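Local atomic coordinates of FdhC (Acinetobacter nosocomialis, PDB entry 5KTD), a protein that probably transfers an acyl group from an acyl-coenzyme A to the amino sugar of a dTDP-linked sugar nucleotide, as a GNAT-type acyltransferase. Residues E63-I68 with T79-D84; F92-W97 with E110-V115. All coordinates share one frame; numbering follows the deposited sequence.

Interaction 1: residues E63-I68 with T79-D84; sequences EYYFII and TVRLYD. With QUH ([[(2~{R},3~{S},5~{R})-5-[5-methyl-2,4-bis(oxidanylidene)pyrimidin-1-yl]-3-oxidanyl-oxolan-2-yl]methoxy-oxidanyl-phosphoryl] [(2~{R},3~{R},4~{S},5~{S},6~{R})-6-methyl-3,5-bis(oxidanyl)-4-[[(3~{R})-3-oxidanylbutanoyl]amino]oxan-2-yl] hydrogen phosphate), chain C.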
# COMPACT_ATOMS: atom_id res chain seq x y z
N GLU A 63 -9.13 -0.83 10.02
CA GLU A 63 -7.86 -1.26 9.39
C GLU A 63 -8.16 -2.21 8.24
O GLU A 63 -9.09 -3.02 8.36
CB GLU A 63 -6.95 -1.95 10.41
CG GLU A 63 -5.51 -2.13 9.97
CD GLU A 63 -4.57 -2.40 11.11
OE1 GLU A 63 -3.67 -3.24 11.01
OE2 GLU A 63 -4.73 -1.69 12.12
N TYR A 64 -7.43 -2.08 7.13
CA TYR A 64 -7.55 -2.95 6.01
C TYR A 64 -6.16 -3.27 5.52
O TYR A 64 -5.34 -2.38 5.22
CB TYR A 64 -8.35 -2.27 4.89
CG TYR A 64 -9.74 -1.86 5.35
CD1 TYR A 64 -10.75 -2.81 5.49
CD2 TYR A 64 -10.02 -0.56 5.69
CE1 TYR A 64 -12.02 -2.47 5.94
CE2 TYR A 64 -11.31 -0.19 6.15
CZ TYR A 64 -12.30 -1.15 6.26
OH TYR A 64 -13.60 -0.82 6.69
N TYR A 65 -5.90 -4.56 5.49
CA TYR A 65 -4.59 -5.12 5.26
C TYR A 65 -4.75 -6.05 4.07
O TYR A 65 -5.67 -6.87 4.07
CB TYR A 65 -4.19 -5.89 6.48
CG TYR A 65 -2.77 -6.37 6.60
CD1 TYR A 65 -1.76 -5.90 5.78
CD2 TYR A 65 -2.41 -7.28 7.61
CE1 TYR A 65 -0.43 -6.33 5.96
CE2 TYR A 65 -1.11 -7.72 7.74
CZ TYR A 65 -0.12 -7.26 6.90
OH TYR A 65 1.22 -7.68 7.04
N PHE A 66 -3.88 -5.92 3.08
CA PHE A 66 -4.02 -6.62 1.78
C PHE A 66 -2.74 -7.37 1.42
O PHE A 66 -1.65 -6.85 1.62
CB PHE A 66 -4.27 -5.64 0.65
CG PHE A 66 -5.56 -4.85 0.78
CD1 PHE A 66 -5.62 -3.70 1.54
CD2 PHE A 66 -6.68 -5.26 0.13
CE1 PHE A 66 -6.83 -2.99 1.69
CE2 PHE A 66 -7.89 -4.57 0.25
CZ PHE A 66 -7.97 -3.42 1.02
N ILE A 67 -2.93 -8.56 0.84
CA ILE A 67 -1.90 -9.24 0.08
C ILE A 67 -1.97 -8.65 -1.35
O ILE A 67 -3.06 -8.46 -1.86
CB ILE A 67 -2.12 -10.76 -0.05
CG1 ILE A 67 -2.15 -11.42 1.33
CG2 ILE A 67 -1.03 -11.39 -0.92
CD1 ILE A 67 -0.98 -11.10 2.23
N ILE A 68 -0.79 -8.36 -1.90
CA ILE A 68 -0.63 -7.94 -3.29
C ILE A 68 -0.31 -9.18 -4.12
O ILE A 68 0.55 -9.94 -3.77
CB ILE A 68 0.50 -6.92 -3.47
CG1 ILE A 68 0.32 -5.69 -2.55
CG2 ILE A 68 0.53 -6.51 -4.95
CD1 ILE A 68 1.53 -4.79 -2.47
N THR A 79 2.67 -6.97 0.39
CA THR A 79 1.67 -6.52 1.32
C THR A 79 1.50 -5.05 1.27
O THR A 79 2.39 -4.29 0.82
CB THR A 79 2.05 -6.84 2.75
OG1 THR A 79 3.26 -6.17 3.08
CG2 THR A 79 2.22 -8.30 2.89
N VAL A 80 0.34 -4.62 1.72
CA VAL A 80 0.14 -3.19 1.93
C VAL A 80 -1.01 -3.04 2.90
O VAL A 80 -1.88 -3.93 2.98
CB VAL A 80 -0.06 -2.40 0.59
CG1 VAL A 80 -1.43 -2.72 0.02
CG2 VAL A 80 0.14 -0.89 0.81
N ARG A 81 -0.99 -1.95 3.63
CA ARG A 81 -1.95 -1.74 4.75
C ARG A 81 -2.41 -0.30 4.90
O ARG A 81 -1.58 0.61 4.82
CB ARG A 81 -1.29 -2.20 6.05
CG ARG A 81 -2.22 -2.33 7.25
CD ARG A 81 -1.59 -3.17 8.36
NE ARG A 81 -0.37 -2.50 8.83
CZ ARG A 81 -0.14 -1.92 10.02
NH1 ARG A 81 -1.01 -1.94 11.01
NH2 ARG A 81 1.05 -1.34 10.22
N LEU A 82 -3.73 -0.12 5.13
CA LEU A 82 -4.34 1.12 5.52
C LEU A 82 -4.73 1.03 6.96
O LEU A 82 -5.46 0.11 7.32
CB LEU A 82 -5.62 1.45 4.72
CG LEU A 82 -5.41 1.86 3.26
CD1 LEU A 82 -4.92 0.67 2.46
CD2 LEU A 82 -6.72 2.40 2.75
N TYR A 83 -4.36 2.04 7.76
CA TYR A 83 -4.51 1.96 9.22
C TYR A 83 -4.44 3.35 9.88
O TYR A 83 -4.10 4.35 9.26
CB TYR A 83 -3.45 0.98 9.79
CG TYR A 83 -2.00 1.47 9.69
CD1 TYR A 83 -1.35 1.59 8.45
CD2 TYR A 83 -1.24 1.81 10.88
CE1 TYR A 83 -0.03 2.05 8.39
CE2 TYR A 83 0.07 2.28 10.80
CZ TYR A 83 0.68 2.42 9.54
OH TYR A 83 2.01 2.83 9.43
N ASP A 84 -4.79 3.38 11.17
CA ASP A 84 -4.60 4.53 12.04
C ASP A 84 -5.38 5.73 11.53
O ASP A 84 -4.80 6.71 11.02
CB ASP A 84 -3.12 4.79 12.26
CG ASP A 84 -2.85 5.85 13.31
OD1 ASP A 84 -3.74 6.14 14.10
OD2 ASP A 84 -1.73 6.40 13.33
O1 QUH C . 5.40 1.47 4.53
C1 QUH C . 5.37 2.62 4.97
C2 QUH C . 4.84 3.81 4.24
C3 QUH C . 4.77 3.57 2.76
O2 QUH C . 6.01 3.95 2.13
C4 QUH C . 3.73 4.41 2.07
N1 QUH C . 5.82 2.93 6.25
C5 QUH C . 6.16 1.90 7.23
C6 QUH C . 7.41 2.30 8.02
O3 QUH C . 8.49 2.50 7.07
C7 QUH C . 7.72 1.16 8.98
C8 QUH C . 8.99 1.40 9.80
O4 QUH C . 6.61 0.96 9.88
C9 QUH C . 5.06 1.78 8.26
O5 QUH C . 3.79 1.55 7.68
C10 QUH C . 5.36 0.71 9.25
O6 QUH C . 5.34 -0.54 8.58
P1 QUH C . 5.25 -1.85 9.40
O7 QUH C . 6.59 -2.31 9.99
O8 QUH C . 4.58 -2.86 8.41
O9 QUH C . 4.09 -1.87 10.51
P2 QUH C . 4.07 -1.22 11.98
O10 QUH C . 2.95 -0.33 12.19
O11 QUH C . 5.40 -0.55 12.32
O12 QUH C . 3.80 -2.49 12.88
C11 QUH C . 3.30 -2.44 14.20
C12 QUH C . 3.85 -3.69 14.87
C13 QUH C . 5.36 -3.87 14.65
O13 QUH C . 5.94 -4.47 15.82
C14 QUH C . 5.50 -4.91 13.55
C15 QUH C . 4.27 -5.77 13.80
O14 QUH C . 3.24 -4.88 14.35
N2 QUH C . 3.67 -6.42 12.65
C16 QUH C . 3.13 -5.66 11.65
C17 QUH C . 2.48 -6.27 10.56
C18 QUH C . 1.84 -5.48 9.44
C19 QUH C . 2.48 -7.70 10.55
O15 QUH C . 1.91 -8.35 9.59
N3 QUH C . 3.02 -8.42 11.53
C20 QUH C . 3.59 -7.80 12.56
O16 QUH C . 4.09 -8.59 13.49
O HOH W 1 -5.73 0.86 12.37
O HOH W 2 3.64 -6.83 5.96
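Thr-79 opens the strand 79-84 opposite Ile-67, and its CB lies 4.1 Å from CE1 of the Tyr-65 ring. Thr-79 OG1 is hydrogen-bonded to Ser-96 O of the next strand, and a water donates both to it and to Tyr-65 OH, which itself donates to thymine oxygen O15 of QUH at 2.7 Å. Val-80 pairs with Phe-66 through bonds from Phe-66 N to Val-80 O (2.8 Å) and from Val-80 N to Phe-66 O. That Val-80 O sits at the edge of the Tyr-65 ring, and Val-80 CG1 packs on Phe-66 CB. Arg-81 turns to the other face of the sheet. Its CD lies over one face of the Tyr-65 ring, 4.0 Å from the centroid, a CH-pi contact. The chain then bends at chi3 (62°), carrying the guanidinium to Glu-63, where NH1 donates to OE1 at 3.0 Å and 170° at the hydrogen. OE1 lies in the guanidinium plane but is met from above its own carboxylate plane. Arg-81 NE bonds Ser-96 OG, and NH2 donates to the diphosphate oxygen O10 of QUH at 2.9 Å. Leu-82 pairs with Tyr-64 through two backbone bonds, its CD1 4.2 Å from Phe-66 CE1. Tyr-83 lays CB against Glu-63 CG, and its OH shares a hydrogen bond with sugar oxygen O5 of QUH. A water accepts from Asp-84 N and donates to Glu-63 OE2, the oxygen that also pairs with Arg-57. With axes 177° apart, the two strands form an antiparallel beta hairpin of the GNAT sheet, whose face carrying Tyr-65 and Arg-81 lines the nucleotide-sugar site.

Interaction 2: residues F92-W97 with E110-V115; sequences FCWGSW and ESALLV. With QUH ([[(2~{R},3~{S},5~{R})-5-[5-methyl-2,4-bis(oxidanylidene)pyrimidin-1-yl]-3-oxidanyl-oxolan-2-yl]methoxy-oxidanyl-phosphoryl] [(2~{R},3~{R},4~{S},5~{S},6~{R})-6-methyl-3,5-bis(oxidanyl)-4-[[(3~{R})-3-oxidanylbutanoyl]amino]oxan-2-yl] hydrogen phosphate), chain C.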
# COMPACT_ATOMS: atom_id res chain seq x y z
N PHE A 92 -6.13 8.87 6.86
CA PHE A 92 -5.74 7.49 7.03
C PHE A 92 -4.24 7.38 6.86
O PHE A 92 -3.67 8.11 6.08
CB PHE A 92 -6.50 6.56 6.05
CG PHE A 92 -6.02 6.62 4.60
CD1 PHE A 92 -6.51 7.57 3.74
CD2 PHE A 92 -5.13 5.67 4.10
CE1 PHE A 92 -6.08 7.66 2.43
CE2 PHE A 92 -4.71 5.74 2.79
CZ PHE A 92 -5.22 6.72 1.94
N CYS A 93 -3.62 6.49 7.60
CA CYS A 93 -2.26 6.11 7.30
C CYS A 93 -2.22 4.91 6.33
O CYS A 93 -3.14 4.09 6.28
CB CYS A 93 -1.45 5.81 8.60
SG CYS A 93 -1.43 7.26 9.70
N TRP A 94 -1.11 4.80 5.60
CA TRP A 94 -0.79 3.57 4.92
C TRP A 94 0.70 3.23 4.99
O TRP A 94 1.52 4.07 5.34
CB TRP A 94 -1.30 3.57 3.49
CG TRP A 94 -0.54 4.36 2.45
CD1 TRP A 94 -0.60 5.69 2.20
CD2 TRP A 94 0.26 3.79 1.40
NE1 TRP A 94 0.14 6.00 1.06
CE2 TRP A 94 0.66 4.85 0.55
CE3 TRP A 94 0.66 2.48 1.10
CZ2 TRP A 94 1.48 4.65 -0.58
CZ3 TRP A 94 1.52 2.28 -0.04
CH2 TRP A 94 1.88 3.36 -0.87
N GLY A 95 0.98 1.99 4.69
CA GLY A 95 2.32 1.44 4.83
C GLY A 95 2.30 -0.05 4.90
O GLY A 95 1.50 -0.67 4.18
N SER A 96 3.21 -0.64 5.70
CA SER A 96 3.46 -2.08 5.61
C SER A 96 3.67 -2.52 4.15
O SER A 96 3.22 -3.59 3.73
CB SER A 96 2.34 -2.91 6.28
OG SER A 96 2.14 -2.51 7.63
N TRP A 97 4.38 -1.69 3.40
CA TRP A 97 4.38 -1.77 1.94
C TRP A 97 5.67 -2.48 1.49
O TRP A 97 6.77 -1.92 1.61
CB TRP A 97 4.33 -0.37 1.39
CG TRP A 97 4.12 -0.29 -0.10
CD1 TRP A 97 3.32 -1.08 -0.89
CD2 TRP A 97 4.66 0.71 -0.94
NE1 TRP A 97 3.39 -0.64 -2.19
CE2 TRP A 97 4.17 0.48 -2.24
CE3 TRP A 97 5.52 1.81 -0.71
CZ2 TRP A 97 4.52 1.26 -3.31
CZ3 TRP A 97 5.88 2.61 -1.78
CH2 TRP A 97 5.38 2.31 -3.09
N GLU A 110 1.36 0.50 -9.17
CA GLU A 110 -0.01 0.04 -9.17
C GLU A 110 -0.61 -0.02 -7.76
O GLU A 110 -1.71 0.43 -7.53
CB GLU A 110 -0.15 -1.36 -9.82
CG GLU A 110 0.27 -1.32 -11.29
CD GLU A 110 0.02 -2.60 -12.03
OE1 GLU A 110 -0.69 -3.52 -11.52
OE2 GLU A 110 0.50 -2.65 -13.16
N SER A 111 0.13 -0.69 -6.87
CA SER A 111 -0.33 -0.86 -5.47
C SER A 111 -0.55 0.48 -4.74
O SER A 111 -1.56 0.62 -4.05
CB SER A 111 0.60 -1.78 -4.71
OG SER A 111 1.93 -1.36 -4.74
N ALA A 112 0.36 1.46 -4.93
CA ALA A 112 0.16 2.77 -4.33
C ALA A 112 -1.14 3.40 -4.82
O ALA A 112 -1.95 3.93 -4.05
CB ALA A 112 1.36 3.68 -4.59
N LEU A 113 -1.39 3.29 -6.12
CA LEU A 113 -2.57 3.89 -6.71
C LEU A 113 -3.84 3.24 -6.17
O LEU A 113 -4.84 3.90 -5.93
CB LEU A 113 -2.52 3.86 -8.26
CG LEU A 113 -1.35 4.65 -8.86
CD1 LEU A 113 -1.18 4.35 -10.38
CD2 LEU A 113 -1.49 6.15 -8.56
N LEU A 114 -3.78 1.94 -5.94
CA LEU A 114 -4.93 1.24 -5.50
C LEU A 114 -5.17 1.55 -4.05
O LEU A 114 -6.34 1.65 -3.61
CB LEU A 114 -4.75 -0.25 -5.73
CG LEU A 114 -4.86 -0.76 -7.18
CD1 LEU A 114 -4.36 -2.20 -7.32
CD2 LEU A 114 -6.30 -0.60 -7.59
N VAL A 115 -4.09 1.70 -3.28
CA VAL A 115 -4.25 2.21 -1.87
C VAL A 115 -5.01 3.53 -1.89
O VAL A 115 -5.95 3.70 -1.14
CB VAL A 115 -2.91 2.38 -1.14
CG1 VAL A 115 -3.07 3.28 0.12
CG2 VAL A 115 -2.26 1.03 -0.83
O1 QUH C . 5.40 1.47 4.53
C1 QUH C . 5.37 2.62 4.97
C2 QUH C . 4.84 3.81 4.24
C3 QUH C . 4.77 3.57 2.76
O2 QUH C . 6.01 3.95 2.13
C4 QUH C . 3.73 4.41 2.07
N1 QUH C . 5.82 2.93 6.25
C5 QUH C . 6.16 1.90 7.23
C6 QUH C . 7.41 2.30 8.02
O3 QUH C . 8.49 2.50 7.07
C7 QUH C . 7.72 1.16 8.98
C8 QUH C . 8.99 1.40 9.80
O4 QUH C . 6.61 0.96 9.88
C9 QUH C . 5.06 1.78 8.26
O5 QUH C . 3.79 1.55 7.68
C10 QUH C . 5.36 0.71 9.25
O6 QUH C . 5.34 -0.54 8.58
P1 QUH C . 5.25 -1.85 9.40
O7 QUH C . 6.59 -2.31 9.99
O8 QUH C . 4.58 -2.86 8.41
O9 QUH C . 4.09 -1.87 10.51
P2 QUH C . 4.07 -1.22 11.98
O10 QUH C . 2.95 -0.33 12.19
O11 QUH C . 5.40 -0.55 12.32
O12 QUH C . 3.80 -2.49 12.88
C11 QUH C . 3.30 -2.44 14.20
C12 QUH C . 3.85 -3.69 14.87
C13 QUH C . 5.36 -3.87 14.65
O13 QUH C . 5.94 -4.47 15.82
C14 QUH C . 5.50 -4.91 13.55
C15 QUH C . 4.27 -5.77 13.80
O14 QUH C . 3.24 -4.88 14.35
N2 QUH C . 3.67 -6.42 12.65
C16 QUH C . 3.13 -5.66 11.65
C17 QUH C . 2.48 -6.27 10.56
C18 QUH C . 1.84 -5.48 9.44
C19 QUH C . 2.48 -7.70 10.55
O15 QUH C . 1.91 -8.35 9.59
N3 QUH C . 3.02 -8.42 11.53
C20 QUH C . 3.59 -7.80 12.56
O16 QUH C . 4.09 -8.59 13.49
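Trp-94 and Val-115 make the main apolar contact between strand 92-97 and helix 110-115. Val-115 CG1 lies over the five-membered ring of Trp-94, 3.8 Å from its centroid and 21° off the normal, a CH-pi contact; CG2 meets the six-membered ring at CE3. The same CG1 touches the edge of the Phe-92 ring at CE2 (4.0 Å). Ala-112 CB meets the benzo parts of both indoles obliquely, 3.8 Å from Trp-94 CH2 and 4.2 Å from Trp-97 CZ2.

The polar link is a hydrogen bond from Trp-97 NE1 to Ser-111 OG, 3.0 Å long and 163° at the hydrogen, with the oxygen near the indole plane. Trp-97 CG stands anti to the backbone N (chi1 -171°), directing NE1 to the helix. Ser-111 OG also bonds Ala-107 O.

Methyl C4 of QUH rests on the Trp-94 face opposite Val-115, whereas Ser-96 N and OG bind O5 and O8 of its sugar and phosphate, the latter at 2.6 Å. Trp-97 O accepts from coenzyme A. The interface is thus largely apolar, with the buried N-H of Trp-97 satisfied by Ser-111 and that of Trp-94 by Tyr-116 OH, which together probably hold both indoles beside the acyl and cofactor sites.

Interaction 2 follows interaction 1 along the chain, and their centres lie about 7 Å apart near the centre of the chain. Strands 75-86 and 91-99 are antiparallel neighbours in the same mixed sheet, so the hairpin of interaction 1 runs directly into the beta-alpha-beta unit of interaction 2. They meet at a probable backbone hydrogen bond between Cys-93 N and Tyr-83 O, 2.7 Å long, and where Val-80 CG2 packs on Trp-94 CE3 at 3.4 Å. Both touch QUH: 63-68/79-84 reaches its thymine, diphosphate and sugar, and 92-97/110-115 its acyl end, sugar and phosphate. The shared sheet thus brings sugar nucleotide and coenzyme A together, consistent with acyl transfer between them.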